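Local coordinates for protein glycosyl hydrolase, BNR repeat (Ralstonia eutropha, PDB 3B7F) that is of uncharacterised activity, folds as a seven-bladed beta-propeller with BNR repeats, and is thought to be a glycosyl hydrolase, at residues T347-H351 and A352-V356; L36-D39 and P40-T44. All coordinates share one frame; numbering follows the deposited sequence.

Contact 1 of 2, residues T347-H351 and A352-V356; sequences TADAH and APVGV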
loop_
_atom_site.group_PDB
_atom_site.type_symbol
_atom_site.label_atom_id
_atom_site.label_comp_id
_atom_site.label_asym_id
_atom_site.label_seq_id
_atom_site.Cartn_x
_atom_site.Cartn_y
_atom_site.Cartn_z
ATOM N N THR A 347 -3.393 -7.539 1.617
ATOM C CA THR A 347 -3.556 -7.722 0.183
ATOM C C THR A 347 -4.693 -8.699 -0.054
ATOM O O THR A 347 -5.167 -9.374 0.874
ATOM C CB THR A 347 -2.259 -8.245 -0.475
ATOM O OG1 THR A 347 -2.336 -8.144 -1.898
ATOM C CG2 THR A 347 -1.976 -9.697 -0.062
ATOM N N ALA A 348 -5.122 -8.757 -1.302
ATOM C CA ALA A 348 -6.192 -9.645 -1.686
ATOM C C ALA A 348 -5.844 -10.260 -3.034
ATOM O O ALA A 348 -5.077 -9.681 -3.789
ATOM C CB ALA A 348 -7.557 -8.878 -1.704
ATOM N N ASP A 349 -6.328 -11.471 -3.286
ATOM C CA ASP A 349 -6.145 -12.128 -4.587
ATOM C C ASP A 349 -7.371 -11.810 -5.493
ATOM O O ASP A 349 -8.256 -11.059 -5.083
ATOM C CB ASP A 349 -5.850 -13.624 -4.422
ATOM C CG ASP A 349 -7.015 -14.425 -3.872
ATOM O OD1 ASP A 349 -8.176 -14.190 -4.265
ATOM O OD2 ASP A 349 -6.748 -15.331 -3.046
ATOM N N ALA A 350 -7.395 -12.368 -6.714
ATOM C CA ALA A 350 -8.482 -12.167 -7.676
ATOM C C ALA A 350 -9.212 -13.478 -7.962
ATOM O O ALA A 350 -9.822 -13.628 -9.010
ATOM C CB ALA A 350 -7.940 -11.537 -8.984
ATOM N N HIS A 351 -9.150 -14.435 -7.027
ATOM C CA HIS A 351 -9.870 -15.701 -7.171
ATOM C C HIS A 351 -11.330 -15.486 -6.844
ATOM O O HIS A 351 -11.722 -14.393 -6.440
ATOM C CB HIS A 351 -9.265 -16.780 -6.265
ATOM C CG HIS A 351 -8.000 -17.371 -6.793
ATOM N ND1 HIS A 351 -7.013 -16.610 -7.382
ATOM C CD2 HIS A 351 -7.538 -18.641 -6.766
ATOM C CE1 HIS A 351 -6.012 -17.398 -7.733
ATOM N NE2 HIS A 351 -6.300 -18.633 -7.357
ATOM N N ALA A 352 -12.127 -16.523 -7.054
ATOM C CA ALA A 352 -13.546 -16.536 -6.730
ATOM C C ALA A 352 -13.776 -17.688 -5.755
ATOM O O ALA A 352 -13.601 -18.845 -6.138
ATOM C CB ALA A 352 -14.389 -16.716 -7.983
ATOM N N PRO A 353 -14.076 -17.396 -4.468
ATOM C CA PRO A 353 -14.183 -16.113 -3.800
ATOM C C PRO A 353 -12.821 -15.481 -3.580
ATOM O O PRO A 353 -11.816 -16.160 -3.570
ATOM C CB PRO A 353 -14.809 -16.447 -2.452
ATOM C CG PRO A 353 -14.757 -17.831 -2.297
ATOM C CD PRO A 353 -14.337 -18.502 -3.547
ATOM N N VAL A 354 -12.807 -14.174 -3.420
ATOM C CA VAL A 354 -11.601 -13.436 -3.185
ATOM C C VAL A 354 -11.030 -13.792 -1.812
ATOM O O VAL A 354 -11.758 -13.889 -0.828
ATOM C CB VAL A 354 -11.848 -11.910 -3.314
ATOM C CG1 VAL A 354 -10.716 -11.131 -2.664
ATOM C CG2 VAL A 354 -11.996 -11.566 -4.758
ATOM N N GLY A 355 -9.733 -14.057 -1.805
ATOM C CA GLY A 355 -8.967 -14.343 -0.634
ATOM C C GLY A 355 -8.321 -13.057 -0.170
ATOM O O GLY A 355 -8.045 -12.167 -0.988
ATOM N N VAL A 356 -8.141 -12.946 1.147
ATOM C CA VAL A 356 -7.606 -11.754 1.808
ATOM C C VAL A 356 -6.487 -12.203 2.773
ATOM O O VAL A 356 -6.535 -13.277 3.387
ATOM C CB VAL A 356 -8.717 -10.967 2.541
ATOM C CG1 VAL A 356 -8.179 -9.622 3.062
ATOM C CG2 VAL A 356 -9.921 -10.739 1.630
#

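Contact 2 of 2, residues L36-D39 and P40-T44; sequences LASD and PARRT. With EDO (1,2-ethanediol), chain P.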
loop_
_atom_site.group_PDB
_atom_site.type_symbol
_atom_site.label_atom_id
_atom_site.label_comp_id
_atom_site.label_asym_id
_atom_site.label_seq_id
_atom_site.Cartn_x
_atom_site.Cartn_y
_atom_site.Cartn_z
ATOM N N LEU A 36 5.336 -16.947 -0.066
ATOM C CA LEU A 36 4.386 -18.014 0.280
ATOM C C LEU A 36 3.682 -18.454 -0.980
ATOM O O LEU A 36 3.260 -17.617 -1.744
ATOM C CB LEU A 36 3.389 -17.571 1.355
ATOM C CG LEU A 36 3.857 -17.650 2.797
ATOM C CD1 LEU A 36 3.094 -16.675 3.684
ATOM C CD2 LEU A 36 3.762 -19.125 3.321
ATOM N N ALA A 37 3.587 -19.763 -1.215
ATOM C CA ALA A 37 2.918 -20.276 -2.425
ATOM C C ALA A 37 1.840 -21.293 -2.039
ATOM O O ALA A 37 2.099 -22.197 -1.248
ATOM C CB ALA A 37 3.948 -20.887 -3.393
ATOM N N SER A 38 0.643 -21.148 -2.596
ATOM C CA SER A 38 -0.451 -22.073 -2.304
ATOM C C SER A 38 -0.636 -23.144 -3.361
ATOM O O SER A 38 -0.075 -23.067 -4.456
ATOM C CB SER A 38 -1.777 -21.339 -2.179
ATOM O OG SER A 38 -2.360 -21.032 -3.444
ATOM N N ASP A 39 -1.418 -24.156 -2.976
ATOM C CA ASP A 39 -1.958 -25.151 -3.898
ATOM C C ASP A 39 -3.142 -24.435 -4.620
ATOM O O ASP A 39 -3.535 -23.324 -4.221
ATOM C CB ASP A 39 -2.372 -26.454 -3.169
ATOM C CG ASP A 39 -3.425 -26.252 -2.094
ATOM O OD1 ASP A 39 -3.833 -25.113 -1.775
ATOM O OD2 ASP A 39 -3.822 -27.272 -1.512
ATOM N N PRO A 40 -3.705 -25.039 -5.679
ATOM C CA PRO A 40 -4.799 -24.345 -6.379
ATOM C C PRO A 40 -6.042 -24.024 -5.523
ATOM O O PRO A 40 -6.715 -23.021 -5.757
ATOM C CB PRO A 40 -5.165 -25.324 -7.496
ATOM C CG PRO A 40 -3.958 -26.208 -7.636
ATOM C CD PRO A 40 -3.399 -26.345 -6.291
ATOM N N ALA A 41 -6.331 -24.886 -4.556
ATOM C CA ALA A 41 -7.431 -24.722 -3.635
ATOM C C ALA A 41 -7.155 -23.701 -2.528
ATOM O O ALA A 41 -8.046 -23.444 -1.764
ATOM C CB ALA A 41 -7.799 -26.090 -3.003
ATOM N N ARG A 42 -5.939 -23.144 -2.433
ATOM C CA ARG A 42 -5.545 -22.174 -1.407
ATOM C C ARG A 42 -5.743 -22.695 0.003
ATOM O O ARG A 42 -6.141 -21.918 0.905
ATOM C CB ARG A 42 -6.258 -20.820 -1.576
ATOM C CG ARG A 42 -5.930 -20.104 -2.882
ATOM C CD ARG A 42 -6.741 -18.835 -3.024
ATOM N NE ARG A 42 -8.148 -19.143 -3.250
ATOM C CZ ARG A 42 -9.182 -18.296 -3.152
ATOM N NH1 ARG A 42 -9.013 -17.060 -2.773
ATOM N NH2 ARG A 42 -10.421 -18.730 -3.415
ATOM N N ARG A 43 -5.471 -23.993 0.208
ATOM C CA ARG A 43 -5.613 -24.570 1.558
ATOM C C ARG A 43 -4.265 -24.880 2.234
ATOM O O ARG A 43 -4.139 -24.624 3.422
ATOM C CB ARG A 43 -6.598 -25.745 1.603
ATOM C CG ARG A 43 -6.082 -27.156 1.554
ATOM C CD ARG A 43 -7.072 -28.034 2.321
ATOM N NE ARG A 43 -6.999 -27.800 3.775
ATOM C CZ ARG A 43 -6.336 -28.544 4.673
ATOM N NH1 ARG A 43 -5.656 -29.652 4.336
ATOM N NH2 ARG A 43 -6.370 -28.190 5.957
ATOM N N THR A 44 -3.288 -25.401 1.497
ATOM C CA THR A 44 -1.944 -25.630 2.039
ATOM C C THR A 44 -0.985 -24.621 1.384
ATOM O O THR A 44 -1.148 -24.289 0.207
ATOM C CB THR A 44 -1.458 -27.086 1.830
ATOM O OG1 THR A 44 -1.364 -27.347 0.430
ATOM C CG2 THR A 44 -2.423 -28.075 2.486
HETATM C C1 EDO P . 2.121 -26.177 -2.961
HETATM O O1 EDO P . 2.486 -24.898 -2.431
HETATM C C2 EDO P . 1.696 -27.114 -1.831
HETATM O O2 EDO P . 1.053 -26.383 -0.773
#

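Contact 1 of 2, residues T347-H351 and A352-V356
The carboxylate of D349 lies across the loop onto the backbone of G355, with OD1 2.9 Å from G355 N in a nearly straight hydrogen bond (173° at the hydrogen). CG of D349 sits between the backbone N and the carbonyl carbon (chi1 67°), bringing the acid over the residues that follow; D349 OD1 accepts from H351 N as well, at 2.9 Å. That second bond, to the amide two residues on, is an Asx turn. The two N-H groups approach OD1 from opposite faces of the carboxylate plane, each 46 to 47° out of it, and this one oxygen ties the outgoing chain to the returning one. Alongside, D349 N donates to G355 O at 3.0 Å, and the same carbonyl oxygen receives a CA-H...O contact from A348 CA, 3.2 Å away.

The segment is the loop of a beta-hairpin joining strands 346-348 and 356-359 of a propeller blade. Where the chain returns to the sheet, A348 and V356 form an antiparallel non-hydrogen-bonded pair with their CA atoms 4.3 Å apart and their side chains on one face. CB of A348 meets CG1 of V354 at 4.0 Å. Both V354 methyls also pack on main-chain oxygens, CG1 on D349 O and CG2 on H351 O at 3.3 Å. The A352-P353 peptide is cis, where the chain reverses between H351 and V354.

The other oxygen, D349 OD2, accepts from the Y357 hydroxyl and pairs with the R42 guanidinium in a salt bridge. Both carboxylate oxygens of this buried acid therefore have partners, a setting that would be expected to favour the charged form of D349 and to fix its rotation.

Contact 2 of 2, residues L36-D39 and P40-T44
In D39, chi1 of 59° places CG between the backbone N and the carbonyl carbon and carries the carboxylate over the residues that follow, while chi2 of -5° sets its plane. OD1 of D39 uses its syn lone pair, on the side of OD2, to accept from R43 N at 2.8 Å; T44 N adds a weak bond to D39 OD1 at 3.3 Å. OD2 of D39 lies 3.1 Å from T44 OG1, and the two side chains cross at about a right angle. The main chain forms a type I beta turn from D39 to R42, with R42 N donating to D39 O at 3.0 Å. S38 OG hydrogen-bonds to D39 O at 2.7 Å from the opposite face of the carbonyl plane. Beyond the turn, D39 N donates to T44 O at 3.2 Å, nearly along the C=O axis, so D39 binds the returning chain through its main chain as well as its carboxylate. A 1,2-ethanediol, probably from the crystallisation liquor, hydrogen-bonds through O2 to T44 OG1 at 2.9 Å. Backbone amides are thus the main partners of D39 OD1, part of a negative group at the partly exposed turn of a hairpin whose charge is probably stabilised in part by N-H dipoles.

In the fold
Both contacts close a beta-hairpin of a propeller blade: contact 1 joins strands 346-348 and 356-359, the first two in order across their four-stranded sheet, and contact 2 joins strand 32-38 to 45-51, an outermost strand of another. An aspartate just past the first strand bonds to backbone amides in each. Contact 1 is mostly buried, its centre about 16 Å from the centre of the chain, and adds apolar packing; contact 2 lies at the surface, about 23 Å out, and is mainly polar. Their centres are about 12 Å apart. The R42 guanidinium spans from 36-44 to 347-356, where it also probably hydrogen-bonds to P353 O.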